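Long-range contacts in chitinase (Thermococcus chitonophagus, PDB 5XSX), which probably hydrolyses internal linkages of chitin as an endochitinase, and here holds linked N-acetylglucosamine units in a cleft: residues Thr160-Gly165 and Tyr451-Ile456; Ala167-Pro172 and Ala179-Pro184; Tyr171-Ala176 and Glu213-Ala218; Ala208-Glu213 and Gly248-Glu253. All coordinates share one frame; numbering follows the deposited sequence.

In the fold
This chain is the C-terminal piece of a longer protein: a domain of two antiparallel sheets, then a mainly helical domain that holds all four contacts and the bound sugars. Contacts 3 and 4 share Glu213 near the end of helix 203-214; their centres lie about 10 Å apart, and both touch the sugars of chains B, C and D. Contact 2, a short hairpin, sits about 8 Å from contact 3 between centres and touches it through Leu173 on Ala179 and Ala218 on Met181. Contact 1 lies away from the sugars, about 21 Å from contact 2 between centres, yet touches it through Gly165 and Met181. Along the chain, the other three contacts lie within the loop that contact 1 closes.

Contact 1: Thr160-Gly165 and Tyr451-Ile456; sequences TQIIIG and YDFLTI
The chain at Gln161-Ile162 runs extended past the start of helix 453-461, coming nearest at Gln161 and Tyr451, whose CA atoms are 4.8 Å apart. A water joins the two backbones, 2.8 Å from Thr160 O and 3.1 Å from Leu454 N, so it serves an amide at the first turn of the helix. Gln161 lies alongside Tyr451, both side chains pointing the same way. With CG anti to its own carbonyl carbon (chi1 -70°) and the chain straight beyond it, the amide reaches the CD1-CE1 edge of the ring, where NE2 sits 3.3 Å from Tyr451 CE1, near the ring plane. Amide and ring are turned 65° apart, so they do not stack. The amide is held from elsewhere: NE2 hydrogen-bonds Tyr139 O and Asp141 O, and OE1 takes a weak bond from Arg450. With an alanine here, the carbonyls of Tyr139 and Asp141 would probably lose this amide as donor, and a gap would be likely to open beside the Tyr451 ring. On the apolar side, Ile162 and Leu454 slant across each other, with Ile162 CG1 3.5 Å from Leu454 CG. Leu454 CD1 lies 3.7 Å from Gln161 O, while the tip of Ile162, CD1, approaches the edge of the Phe453 ring at CD2, 4.4 Å away. The buried joint thus ties the loop before strand 168-169 to a helix near the end of the chain. Helix 186-198 packs against it through Ala193, which touches both Ile162 and Phe453, and helix 421-439 backs the further turn at Ile456.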
# COMPACT_ATOMS: atom_id res chain seq x y z
N THR A 160 3.50 5.98 18.17
CA THR A 160 3.30 7.35 17.69
C THR A 160 4.57 8.01 17.14
O THR A 160 4.55 9.17 16.75
CB THR A 160 2.74 8.25 18.80
OG1 THR A 160 3.62 8.23 19.93
CG2 THR A 160 1.36 7.78 19.23
N GLN A 161 5.67 7.26 17.11
CA GLN A 161 6.94 7.82 16.64
C GLN A 161 7.41 7.20 15.32
O GLN A 161 7.14 6.03 15.04
CB GLN A 161 8.02 7.66 17.70
CG GLN A 161 7.83 8.53 18.93
CD GLN A 161 8.93 8.33 19.95
OE1 GLN A 161 10.05 7.95 19.62
NE2 GLN A 161 8.61 8.59 21.22
N ILE A 162 8.11 8.00 14.53
CA ILE A 162 8.70 7.53 13.28
C ILE A 162 10.20 7.31 13.46
O ILE A 162 10.94 8.26 13.74
CB ILE A 162 8.47 8.52 12.13
CG1 ILE A 162 7.04 9.07 12.17
CG2 ILE A 162 8.77 7.87 10.79
CD1 ILE A 162 6.78 10.15 11.16
N ILE A 163 10.64 6.07 13.29
CA ILE A 163 12.03 5.73 13.54
C ILE A 163 12.78 5.42 12.24
O ILE A 163 12.72 4.31 11.73
CB ILE A 163 12.15 4.53 14.49
CG1 ILE A 163 11.30 4.75 15.74
CG2 ILE A 163 13.60 4.28 14.86
CD1 ILE A 163 11.70 5.98 16.54
N ILE A 164 13.48 6.43 11.72
CA ILE A 164 14.33 6.24 10.55
C ILE A 164 15.78 6.09 10.98
O ILE A 164 16.44 7.07 11.32
CB ILE A 164 14.20 7.42 9.56
CG1 ILE A 164 12.75 7.60 9.12
CG2 ILE A 164 15.10 7.19 8.35
CD1 ILE A 164 12.55 8.71 8.12
N GLY A 165 16.27 4.85 10.97
CA GLY A 165 17.62 4.56 11.42
C GLY A 165 18.71 5.06 10.49
O GLY A 165 18.98 4.45 9.46
N TYR A 451 8.26 12.70 16.62
CA TYR A 451 7.33 12.49 17.73
C TYR A 451 5.89 12.89 17.43
O TYR A 451 4.95 12.29 17.97
CB TYR A 451 7.82 13.25 18.96
CG TYR A 451 9.16 12.78 19.48
CD1 TYR A 451 9.26 11.67 20.31
CD2 TYR A 451 10.33 13.46 19.15
CE1 TYR A 451 10.49 11.24 20.79
CE2 TYR A 451 11.56 13.04 19.62
CZ TYR A 451 11.63 11.93 20.44
OH TYR A 451 12.85 11.50 20.91
N ASP A 452 5.70 13.89 16.57
CA ASP A 452 4.37 14.49 16.42
C ASP A 452 3.68 14.24 15.08
O ASP A 452 2.45 14.19 15.03
CB ASP A 452 4.48 16.01 16.64
CG ASP A 452 4.96 16.37 18.03
OD1 ASP A 452 4.50 15.74 19.00
OD2 ASP A 452 5.82 17.27 18.14
N PHE A 453 4.45 14.07 14.01
CA PHE A 453 3.86 14.07 12.67
C PHE A 453 2.94 12.88 12.38
O PHE A 453 2.02 12.99 11.57
CB PHE A 453 4.95 14.14 11.60
CG PHE A 453 4.41 14.36 10.22
CD1 PHE A 453 3.81 15.56 9.88
CD2 PHE A 453 4.50 13.37 9.26
CE1 PHE A 453 3.30 15.77 8.62
CE2 PHE A 453 4.00 13.58 7.99
CZ PHE A 453 3.40 14.78 7.66
N LEU A 454 3.18 11.75 13.04
CA LEU A 454 2.28 10.61 12.88
C LEU A 454 0.91 10.95 13.46
O LEU A 454 -0.12 10.62 12.87
CB LEU A 454 2.84 9.36 13.56
CG LEU A 454 3.61 8.40 12.64
CD1 LEU A 454 3.97 7.12 13.38
CD2 LEU A 454 2.80 8.09 11.39
N THR A 455 0.92 11.63 14.60
CA THR A 455 -0.31 12.10 15.22
C THR A 455 -1.02 13.09 14.30
O THR A 455 -2.24 13.06 14.16
CB THR A 455 -0.03 12.76 16.59
OG1 THR A 455 0.56 11.80 17.47
CG2 THR A 455 -1.32 13.29 17.20
N ILE A 456 -0.23 13.96 13.68
CA ILE A 456 -0.76 14.95 12.74
C ILE A 456 -1.47 14.27 11.57
O ILE A 456 -2.54 14.69 11.15
CB ILE A 456 0.36 15.86 12.20
CG1 ILE A 456 0.99 16.65 13.35
CG2 ILE A 456 -0.17 16.80 11.13
CD1 ILE A 456 0.02 17.53 14.09
O HOH W 1 5.62 10.69 14.65

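Contact 2: Ala167-Pro172 and Ala179-Pro184; sequences ADIDYP and ARMWVP
Arg180 reaches Asp168 as an extended arm: CG stands anti to the backbone N (chi1 -178°) and the chain stays straight to NE, while Asp168 holds its CG beside its own backbone N and turns OD2 to meet the arm. OD2 lies 3.6 Å from Arg180 NH1, a salt bridge in which the carboxylate and guanidinium planes stand 69° apart, so the groups do not pair flat. The two residues face each other as an antiparallel non-hydrogen-bonded pair in the hairpin of strands 168-169 and 179-181. The next pair, Ile169 and Ala179, is hydrogen-bonded in both directions: Ile169 N gives to Ala179 O at 2.6 Å, and Ala179 N returns to Ile169 O at 3.1 Å. Met181 N adds a weak bond to Ala167 O, 3.4 Å long. On the side of the sheet that carries Ile169 and Ala179, their CB atoms are 3.9 Å apart. Met181, bent at its middle torsions, brings its methyl CE to 3.6 Å from Ile169 CG1 and its CG to 3.6 Å from Ala167 O. Helix 374-387 packs against this apolar side through Ile381 and Met385, and strand 218-219 extends the sheet beyond 179-181. Asp168 OD1 also makes a salt bridge to Arg391, whose guanidinium comes close to that of Arg180. The aspartate bridges the two arginines and is likely to ease their proximity; the face with Ile169 and Ala179 is apolar.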
# COMPACT_ATOMS: atom_id res chain seq x y z
N ALA A 167 21.84 4.77 10.12
CA ALA A 167 23.02 3.99 10.48
C ALA A 167 24.07 4.00 9.37
O ALA A 167 23.75 4.18 8.20
CB ALA A 167 22.63 2.56 10.81
N ASP A 168 25.33 3.80 9.76
CA ASP A 168 26.40 3.63 8.79
C ASP A 168 26.29 2.25 8.15
O ASP A 168 25.91 1.28 8.81
CB ASP A 168 27.77 3.80 9.46
CG ASP A 168 28.00 5.21 9.97
OD1 ASP A 168 27.65 5.48 11.14
OD2 ASP A 168 28.53 6.04 9.20
N ILE A 169 26.62 2.16 6.87
CA ILE A 169 26.50 0.90 6.15
C ILE A 169 27.87 0.34 5.77
O ILE A 169 28.55 0.87 4.89
CB ILE A 169 25.65 1.06 4.88
CG1 ILE A 169 24.30 1.67 5.22
CG2 ILE A 169 25.48 -0.28 4.18
CD1 ILE A 169 23.50 0.87 6.23
N ASP A 170 28.26 -0.73 6.45
CA ASP A 170 29.52 -1.41 6.16
C ASP A 170 29.42 -2.21 4.87
O ASP A 170 30.41 -2.44 4.18
CB ASP A 170 29.92 -2.32 7.32
CG ASP A 170 30.00 -1.58 8.64
OD1 ASP A 170 30.41 -0.41 8.65
OD2 ASP A 170 29.65 -2.18 9.68
N TYR A 171 28.19 -2.62 4.55
CA TYR A 171 27.92 -3.39 3.34
C TYR A 171 28.26 -2.58 2.09
O TYR A 171 27.95 -1.39 2.01
CB TYR A 171 26.44 -3.81 3.31
CG TYR A 171 26.09 -4.80 2.22
CD1 TYR A 171 25.76 -4.36 0.94
CD2 TYR A 171 26.06 -6.16 2.48
CE1 TYR A 171 25.44 -5.26 -0.05
CE2 TYR A 171 25.73 -7.07 1.49
CZ TYR A 171 25.42 -6.61 0.22
OH TYR A 171 25.09 -7.51 -0.77
N PRO A 172 28.92 -3.22 1.11
CA PRO A 172 29.29 -2.55 -0.14
C PRO A 172 28.08 -2.17 -0.99
O PRO A 172 27.61 -2.98 -1.80
CB PRO A 172 30.15 -3.60 -0.86
CG PRO A 172 29.71 -4.90 -0.29
CD PRO A 172 29.37 -4.62 1.14
N ALA A 179 28.76 3.45 3.23
CA ALA A 179 27.65 4.34 2.94
C ALA A 179 26.99 4.82 4.23
O ALA A 179 27.07 4.16 5.27
CB ALA A 179 26.63 3.64 2.06
N ARG A 180 26.34 5.98 4.16
CA ARG A 180 25.66 6.55 5.32
C ARG A 180 24.23 6.95 4.95
O ARG A 180 24.03 7.72 4.00
CB ARG A 180 26.43 7.75 5.86
CG ARG A 180 25.82 8.38 7.10
CD ARG A 180 26.61 9.62 7.52
NE ARG A 180 26.01 10.29 8.66
CZ ARG A 180 26.39 10.12 9.92
NH1 ARG A 180 27.38 9.29 10.21
NH2 ARG A 180 25.78 10.78 10.90
N MET A 181 23.26 6.43 5.68
CA MET A 181 21.86 6.73 5.43
C MET A 181 21.56 8.21 5.67
O MET A 181 21.94 8.76 6.70
CB MET A 181 20.95 5.86 6.29
CG MET A 181 20.99 4.38 5.94
SD MET A 181 20.43 4.03 4.26
CE MET A 181 21.98 3.75 3.42
N TRP A 182 20.89 8.84 4.71
CA TRP A 182 20.68 10.28 4.75
C TRP A 182 19.33 10.69 4.17
O TRP A 182 19.00 10.34 3.04
CB TRP A 182 21.81 10.99 4.01
CG TRP A 182 21.69 12.48 3.97
CD1 TRP A 182 21.81 13.34 5.02
CD2 TRP A 182 21.45 13.29 2.81
NE1 TRP A 182 21.64 14.63 4.59
CE2 TRP A 182 21.42 14.63 3.24
CE3 TRP A 182 21.24 13.01 1.45
CZ2 TRP A 182 21.20 15.69 2.36
CZ3 TRP A 182 21.02 14.06 0.58
CH2 TRP A 182 21.01 15.39 1.04
N VAL A 183 18.55 11.43 4.95
CA VAL A 183 17.28 11.97 4.48
C VAL A 183 17.51 13.33 3.82
O VAL A 183 17.88 14.29 4.50
CB VAL A 183 16.26 12.12 5.63
CG1 VAL A 183 14.95 12.67 5.10
CG2 VAL A 183 16.04 10.78 6.31
N PRO A 184 17.29 13.41 2.50
CA PRO A 184 17.55 14.60 1.68
C PRO A 184 16.88 15.87 2.21
O PRO A 184 17.53 16.91 2.28
CB PRO A 184 16.98 14.22 0.31
CG PRO A 184 16.12 13.02 0.55
CD PRO A 184 16.75 12.30 1.69

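Contact 3: Tyr171-Ala176 and Glu213-Ala218; sequences YPLNLA and ENWGTA. With NAG (2-acetamido-2-deoxy-beta-D-glucopyranose), chain C; NAG (2-acetamido-2-deoxy-beta-D-glucopyranose), chain B; NAG (2-acetamido-2-deoxy-beta-D-glucopyranose), chain D.
Leu173 and Trp215 approach from opposite directions, the leucine lying over a face of the indole. Its CD2 stands 4.0 Å from the centroid of the six-membered ring of Trp215 and 25° off the normal, a CH-pi contact. The CG of Leu173 is anti to the backbone N (chi1 173°), which sends the branch over the ring and also to 4.1 Å from Ala218 CB. A different approach is made by Ala176, whose CB meets the edge of the same ring, 3.9 Å from Trp215 CH2. The backbone joins in as well, with Leu173 O 3.3 Å from Trp215 CZ2. At the pyrrole end of the indole, Asn174 ND2 lies obliquely, 3.6 Å from Trp215 NE1 and not bonded to it, whereas Asn174 OD1 accepts a hydrogen bond from Lys212. This corner borders the sugar cleft: the anomeric hydroxyl O1 of the N-acetylglucosamine of chain C gives a weak bond of 2.9 Å to Asn174 O, and its C6 is 3.6 Å from Trp215 CD1. Were an alanine here in place of Trp215, Leu173 and Ala176 would probably lose the ring they pack on, and the loop beside the sugar would be likely to shift. Trp215 takes positive phi (52°) as the chain leaves helix 203-214, a turn that starts the path toward strand 218-219. The loop 171-176, which joins strands 168-169 and 179-181, is thus packed onto this helix end. Phe225 meets the indole from the loop after strand 218-219, and Ile381 of helix 374-387 touches Leu173.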
# COMPACT_ATOMS: atom_id res chain seq x y z
N TYR A 171 28.19 -2.62 4.55
CA TYR A 171 27.92 -3.39 3.34
C TYR A 171 28.26 -2.58 2.09
O TYR A 171 27.95 -1.39 2.01
CB TYR A 171 26.44 -3.81 3.31
CG TYR A 171 26.09 -4.80 2.22
CD1 TYR A 171 25.76 -4.36 0.94
CD2 TYR A 171 26.06 -6.16 2.48
CE1 TYR A 171 25.44 -5.26 -0.05
CE2 TYR A 171 25.73 -7.07 1.49
CZ TYR A 171 25.42 -6.61 0.22
OH TYR A 171 25.09 -7.51 -0.77
N PRO A 172 28.92 -3.22 1.11
CA PRO A 172 29.29 -2.55 -0.14
C PRO A 172 28.08 -2.17 -0.99
O PRO A 172 27.61 -2.98 -1.80
CB PRO A 172 30.15 -3.60 -0.86
CG PRO A 172 29.71 -4.90 -0.29
CD PRO A 172 29.37 -4.62 1.14
N LEU A 173 27.58 -0.95 -0.81
CA LEU A 173 26.43 -0.47 -1.56
C LEU A 173 26.83 0.05 -2.94
O LEU A 173 27.49 1.08 -3.04
CB LEU A 173 25.70 0.62 -0.78
CG LEU A 173 24.56 1.34 -1.51
CD1 LEU A 173 23.44 0.36 -1.84
CD2 LEU A 173 24.04 2.50 -0.69
N ASN A 174 26.41 -0.67 -3.98
CA ASN A 174 26.69 -0.29 -5.36
C ASN A 174 28.17 -0.10 -5.63
O ASN A 174 28.58 0.92 -6.19
CB ASN A 174 25.92 0.99 -5.72
CG ASN A 174 24.42 0.82 -5.56
OD1 ASN A 174 23.95 -0.17 -5.02
ND2 ASN A 174 23.66 1.81 -6.03
N LEU A 175 28.97 -1.09 -5.23
CA LEU A 175 30.42 -1.07 -5.41
C LEU A 175 31.07 0.13 -4.72
O LEU A 175 31.95 0.78 -5.28
CB LEU A 175 30.78 -1.07 -6.90
CG LEU A 175 30.23 -2.23 -7.73
CD1 LEU A 175 30.74 -2.14 -9.17
CD2 LEU A 175 30.61 -3.57 -7.11
N ALA A 176 30.63 0.41 -3.49
CA ALA A 176 31.23 1.46 -2.69
C ALA A 176 31.85 0.88 -1.42
O ALA A 176 31.44 -0.18 -0.95
CB ALA A 176 30.21 2.52 -2.33
N GLU A 213 18.59 2.08 -5.70
CA GLU A 213 18.12 2.45 -7.03
C GLU A 213 18.90 3.61 -7.65
O GLU A 213 19.23 3.57 -8.84
CB GLU A 213 16.63 2.80 -6.98
CG GLU A 213 15.72 1.61 -6.73
CD GLU A 213 15.74 0.60 -7.87
OE1 GLU A 213 15.28 -0.54 -7.66
OE2 GLU A 213 16.19 0.95 -8.98
N ASN A 214 19.19 4.65 -6.87
CA ASN A 214 19.82 5.84 -7.41
C ASN A 214 20.47 6.73 -6.35
O ASN A 214 20.51 7.95 -6.49
CB ASN A 214 18.80 6.65 -8.21
CG ASN A 214 19.44 7.66 -9.14
OD1 ASN A 214 20.62 7.56 -9.47
ND2 ASN A 214 18.66 8.66 -9.56
N TRP A 215 20.97 6.11 -5.28
CA TRP A 215 21.63 6.84 -4.19
C TRP A 215 20.78 7.98 -3.65
O TRP A 215 21.30 9.01 -3.23
CB TRP A 215 22.98 7.40 -4.65
CG TRP A 215 24.06 6.37 -4.81
CD1 TRP A 215 24.42 5.74 -5.96
CD2 TRP A 215 24.92 5.87 -3.78
NE1 TRP A 215 25.46 4.87 -5.72
CE2 TRP A 215 25.78 4.93 -4.39
CE3 TRP A 215 25.05 6.13 -2.42
CZ2 TRP A 215 26.76 4.25 -3.67
CZ3 TRP A 215 26.02 5.44 -1.70
CH2 TRP A 215 26.86 4.51 -2.33
N GLY A 216 19.46 7.80 -3.67
CA GLY A 216 18.55 8.86 -3.28
C GLY A 216 18.59 9.18 -1.80
O GLY A 216 18.35 10.32 -1.40
N THR A 217 18.89 8.18 -0.98
CA THR A 217 18.83 8.34 0.46
C THR A 217 20.11 7.89 1.17
O THR A 217 20.07 7.44 2.31
CB THR A 217 17.65 7.55 1.05
OG1 THR A 217 17.77 6.17 0.69
CG2 THR A 217 16.33 8.09 0.52
N ALA A 218 21.25 8.02 0.49
CA ALA A 218 22.51 7.57 1.06
C ALA A 218 23.70 8.38 0.56
O ALA A 218 23.78 8.74 -0.62
CB ALA A 218 22.73 6.09 0.76
C1 NAG C . 26.14 0.91 -9.42
C2 NAG C . 25.24 -0.27 -9.11
C3 NAG C . 23.86 -0.08 -9.63
C4 NAG C . 23.28 1.31 -9.55
C5 NAG C . 24.26 2.48 -9.49
C6 NAG C . 23.63 3.62 -8.76
C7 NAG C . 26.08 -2.63 -8.89
C8 NAG C . 26.71 -3.89 -9.52
N2 NAG C . 25.83 -1.45 -9.70
O1 NAG C . 27.35 0.69 -8.83
O3 NAG C . 22.96 -0.97 -8.88
O4 NAG C . 22.52 1.49 -10.76
O5 NAG C . 25.54 2.15 -8.85
O6 NAG C . 23.37 4.70 -9.65
O7 NAG C . 25.79 -2.63 -7.71
C1 NAG B . 16.29 -0.44 -12.60
C2 NAG B . 15.99 -1.63 -13.46
C3 NAG B . 14.58 -1.66 -13.89
C4 NAG B . 13.60 -1.55 -12.76
C5 NAG B . 13.94 -0.38 -11.83
C6 NAG B . 13.10 -0.46 -10.62
C7 NAG B . 18.10 -2.45 -14.67
C8 NAG B . 19.03 -2.46 -15.91
N2 NAG B . 16.88 -1.62 -14.65
O3 NAG B . 14.35 -2.91 -14.60
O4 NAG B . 12.26 -1.32 -13.29
O5 NAG B . 15.34 -0.37 -11.42
O6 NAG B . 13.56 -1.51 -9.78
O7 NAG B . 18.37 -3.14 -13.71
C1 NAG D . 21.11 1.51 -10.52
C2 NAG D . 20.48 2.13 -11.73
C3 NAG D . 19.02 1.90 -11.83
C4 NAG D . 18.70 0.46 -11.74
C5 NAG D . 19.19 -0.09 -10.43
C6 NAG D . 18.88 -1.54 -10.33
C7 NAG D . 21.01 4.26 -12.94
C8 NAG D . 21.27 5.77 -12.89
N2 NAG D . 20.73 3.56 -11.72
O3 NAG D . 18.55 2.42 -13.10
O4 NAG D . 17.26 0.26 -11.87
O5 NAG D . 20.65 0.11 -10.27
O6 NAG D . 19.40 -2.07 -9.12
O7 NAG D . 21.05 3.66 -14.01

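Contact 4: Ala208-Glu213 and Gly248-Glu253; sequences ALAAKE and GIFQVE. With NAG (2-acetamido-2-deoxy-beta-D-glucopyranose), chain B; NAG (2-acetamido-2-deoxy-beta-D-glucopyranose), chain E; NAG (2-acetamido-2-deoxy-beta-D-glucopyranose), chain D; NAG (2-acetamido-2-deoxy-beta-D-glucopyranose), chain C.
In the cleft that holds the N-acetylglucosamine units, Glu213 in the last turn of helix 203-214 meets Gln251 beside the linkage between two sugars. Glu213 OE2 lies 3.3 Å from Gln251 CB, so the aliphatic part of the glutamine borders the carboxylate. A bend at chi2 (-66°) turns that carboxylate toward the sugars, where OE1 accepts a 2.9 Å hydrogen bond from O6 of the chain B sugar. His374 holds that same oxygen from within the protein. Glu213 OE2 also lies 3.2 Å from O4 of the chain D sugar, the atom that joins it to the chain B sugar. A glutamate late in a helix, beside a loop reading Gly-Ile-Phe-Gln, recalls the goose-type lysozyme-like glycosidases, and its place next to the linkage oxygen is consistent with a role in cleavage. Loop 248-253 passes close to the helix. Ala210 CB sits over a face of the Phe250 ring, 4.1 Å from its centroid and 28° off the normal, while Leu209 CD2 comes at the ring edge. Ala210 CA adds a CA-H...O contact of 3.4 Å to Ile249 O. Glu213 CG rests 3.5 Å from Phe250 O, which is hydrogen-bonded to Tyr336. Both segments grip sugars directly. Lys212 NZ donates to O3 of the chain C sugar at 2.8 Å, and Glu253 N, just before helix 254-263, gives a nearly straight bond (163°) of 2.7 Å to the acetyl oxygen O7 of the chain E sugar.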
# COMPACT_ATOMS: atom_id res chain seq x y z
N ALA A 208 16.05 2.30 2.10
CA ALA A 208 16.98 1.31 1.57
C ALA A 208 16.79 1.12 0.07
O ALA A 208 17.76 0.96 -0.67
CB ALA A 208 16.81 -0.01 2.29
N LEU A 209 15.54 1.15 -0.37
CA LEU A 209 15.22 0.97 -1.79
C LEU A 209 15.79 2.11 -2.63
O LEU A 209 16.45 1.87 -3.64
CB LEU A 209 13.71 0.86 -1.98
CG LEU A 209 13.23 0.62 -3.42
CD1 LEU A 209 13.83 -0.66 -3.97
CD2 LEU A 209 11.71 0.59 -3.48
N ALA A 210 15.52 3.34 -2.20
CA ALA A 210 15.96 4.52 -2.93
C ALA A 210 17.49 4.60 -2.99
O ALA A 210 18.05 5.12 -3.96
CB ALA A 210 15.39 5.77 -2.30
N ALA A 211 18.15 4.09 -1.96
CA ALA A 211 19.60 4.09 -1.90
C ALA A 211 20.19 3.19 -2.98
O ALA A 211 21.14 3.56 -3.68
CB ALA A 211 20.08 3.66 -0.53
N LYS A 212 19.63 1.99 -3.12
CA LYS A 212 20.09 1.02 -4.11
C LYS A 212 19.76 1.47 -5.53
O LYS A 212 20.56 1.28 -6.45
CB LYS A 212 19.46 -0.35 -3.84
CG LYS A 212 19.69 -1.37 -4.94
CD LYS A 212 21.16 -1.65 -5.15
CE LYS A 212 21.40 -2.48 -6.40
NZ LYS A 212 22.85 -2.65 -6.68
N GLU A 213 18.59 2.08 -5.70
CA GLU A 213 18.12 2.45 -7.03
C GLU A 213 18.90 3.61 -7.65
O GLU A 213 19.23 3.57 -8.84
CB GLU A 213 16.63 2.80 -6.98
CG GLU A 213 15.72 1.61 -6.73
CD GLU A 213 15.74 0.60 -7.87
OE1 GLU A 213 15.28 -0.54 -7.66
OE2 GLU A 213 16.19 0.95 -8.98
N GLY A 248 13.21 9.32 -11.12
CA GLY A 248 13.43 9.73 -9.74
C GLY A 248 14.42 8.86 -9.00
O GLY A 248 15.19 8.11 -9.61
N ILE A 249 14.40 8.95 -7.68
CA ILE A 249 15.35 8.23 -6.84
C ILE A 249 14.89 6.81 -6.52
O ILE A 249 15.63 6.02 -5.93
CB ILE A 249 15.62 8.98 -5.52
CG1 ILE A 249 14.33 9.12 -4.72
CG2 ILE A 249 16.23 10.34 -5.80
CD1 ILE A 249 14.52 9.82 -3.39
N PHE A 250 13.65 6.49 -6.90
CA PHE A 250 13.12 5.14 -6.71
C PHE A 250 13.18 4.36 -8.01
O PHE A 250 12.89 3.16 -8.04
CB PHE A 250 11.69 5.19 -6.18
CG PHE A 250 11.58 5.71 -4.78
CD1 PHE A 250 11.84 4.88 -3.70
CD2 PHE A 250 11.22 7.02 -4.53
CE1 PHE A 250 11.74 5.35 -2.40
CE2 PHE A 250 11.12 7.50 -3.24
CZ PHE A 250 11.38 6.66 -2.17
N GLN A 251 13.55 5.05 -9.09
CA GLN A 251 13.64 4.46 -10.42
C GLN A 251 12.34 3.77 -10.83
O GLN A 251 12.35 2.63 -11.29
CB GLN A 251 14.80 3.47 -10.49
CG GLN A 251 16.17 4.12 -10.42
CD GLN A 251 16.43 5.04 -11.59
OE1 GLN A 251 16.02 4.77 -12.72
NE2 GLN A 251 17.12 6.15 -11.33
N VAL A 252 11.22 4.47 -10.65
CA VAL A 252 9.93 3.96 -11.08
C VAL A 252 9.73 4.23 -12.57
O VAL A 252 9.59 5.38 -12.99
CB VAL A 252 8.77 4.60 -10.29
CG1 VAL A 252 7.43 4.16 -10.85
CG2 VAL A 252 8.88 4.24 -8.81
N GLU A 253 9.72 3.16 -13.36
CA GLU A 253 9.60 3.28 -14.81
C GLU A 253 8.25 3.84 -15.21
O GLU A 253 7.29 3.78 -14.44
CB GLU A 253 9.82 1.92 -15.48
CG GLU A 253 11.24 1.38 -15.35
CD GLU A 253 11.40 0.01 -15.99
OE1 GLU A 253 10.38 -0.64 -16.28
OE2 GLU A 253 12.56 -0.41 -16.19
C1 NAG B . 16.29 -0.44 -12.60
C2 NAG B . 15.99 -1.63 -13.46
C3 NAG B . 14.58 -1.66 -13.89
C4 NAG B . 13.60 -1.55 -12.76
C5 NAG B . 13.94 -0.38 -11.83
C6 NAG B . 13.10 -0.46 -10.62
C7 NAG B . 18.10 -2.45 -14.67
C8 NAG B . 19.03 -2.46 -15.91
N2 NAG B . 16.88 -1.62 -14.65
O3 NAG B . 14.35 -2.91 -14.60
O4 NAG B . 12.26 -1.32 -13.29
O5 NAG B . 15.34 -0.37 -11.42
O6 NAG B . 13.56 -1.51 -9.78
O7 NAG B . 18.37 -3.14 -13.71
C1 NAG E . 11.47 -2.48 -13.20
C2 NAG E . 10.02 -2.06 -13.22
C3 NAG E . 9.05 -3.13 -13.59
C4 NAG E . 9.49 -3.98 -14.73
C5 NAG E . 10.91 -4.50 -14.51
C6 NAG E . 11.35 -5.30 -15.67
C7 NAG E . 9.44 -0.19 -11.63
C8 NAG E . 9.07 0.28 -10.22
N2 NAG E . 9.67 -1.60 -11.88
O3 NAG E . 7.79 -2.50 -13.94
O4 NAG E . 8.57 -5.10 -14.85
O5 NAG E . 11.84 -3.39 -14.33
O6 NAG E . 11.04 -4.59 -16.89
O7 NAG E . 9.54 0.62 -12.55
C1 NAG D . 21.11 1.51 -10.52
C2 NAG D . 20.48 2.13 -11.73
C3 NAG D . 19.02 1.90 -11.83
C4 NAG D . 18.70 0.46 -11.74
C5 NAG D . 19.19 -0.09 -10.43
C6 NAG D . 18.88 -1.54 -10.33
C7 NAG D . 21.01 4.26 -12.94
C8 NAG D . 21.27 5.77 -12.89
N2 NAG D . 20.73 3.56 -11.72
O3 NAG D . 18.55 2.42 -13.10
O4 NAG D . 17.26 0.26 -11.87
O5 NAG D . 20.65 0.11 -10.27
O6 NAG D . 19.40 -2.07 -9.12
O7 NAG D . 21.05 3.66 -14.01
C1 NAG C . 26.14 0.91 -9.42
C2 NAG C . 25.24 -0.27 -9.11
C3 NAG C . 23.86 -0.08 -9.63
C4 NAG C . 23.28 1.31 -9.55
C5 NAG C . 24.26 2.48 -9.49
C6 NAG C . 23.63 3.62 -8.76
C7 NAG C . 26.08 -2.63 -8.89
C8 NAG C . 26.71 -3.89 -9.52
N2 NAG C . 25.83 -1.45 -9.70
O1 NAG C . 27.35 0.69 -8.83
O3 NAG C . 22.96 -0.97 -8.88
O4 NAG C . 22.52 1.49 -10.76
O5 NAG C . 25.54 2.15 -8.85
O6 NAG C . 23.37 4.70 -9.65
O7 NAG C . 25.79 -2.63 -7.71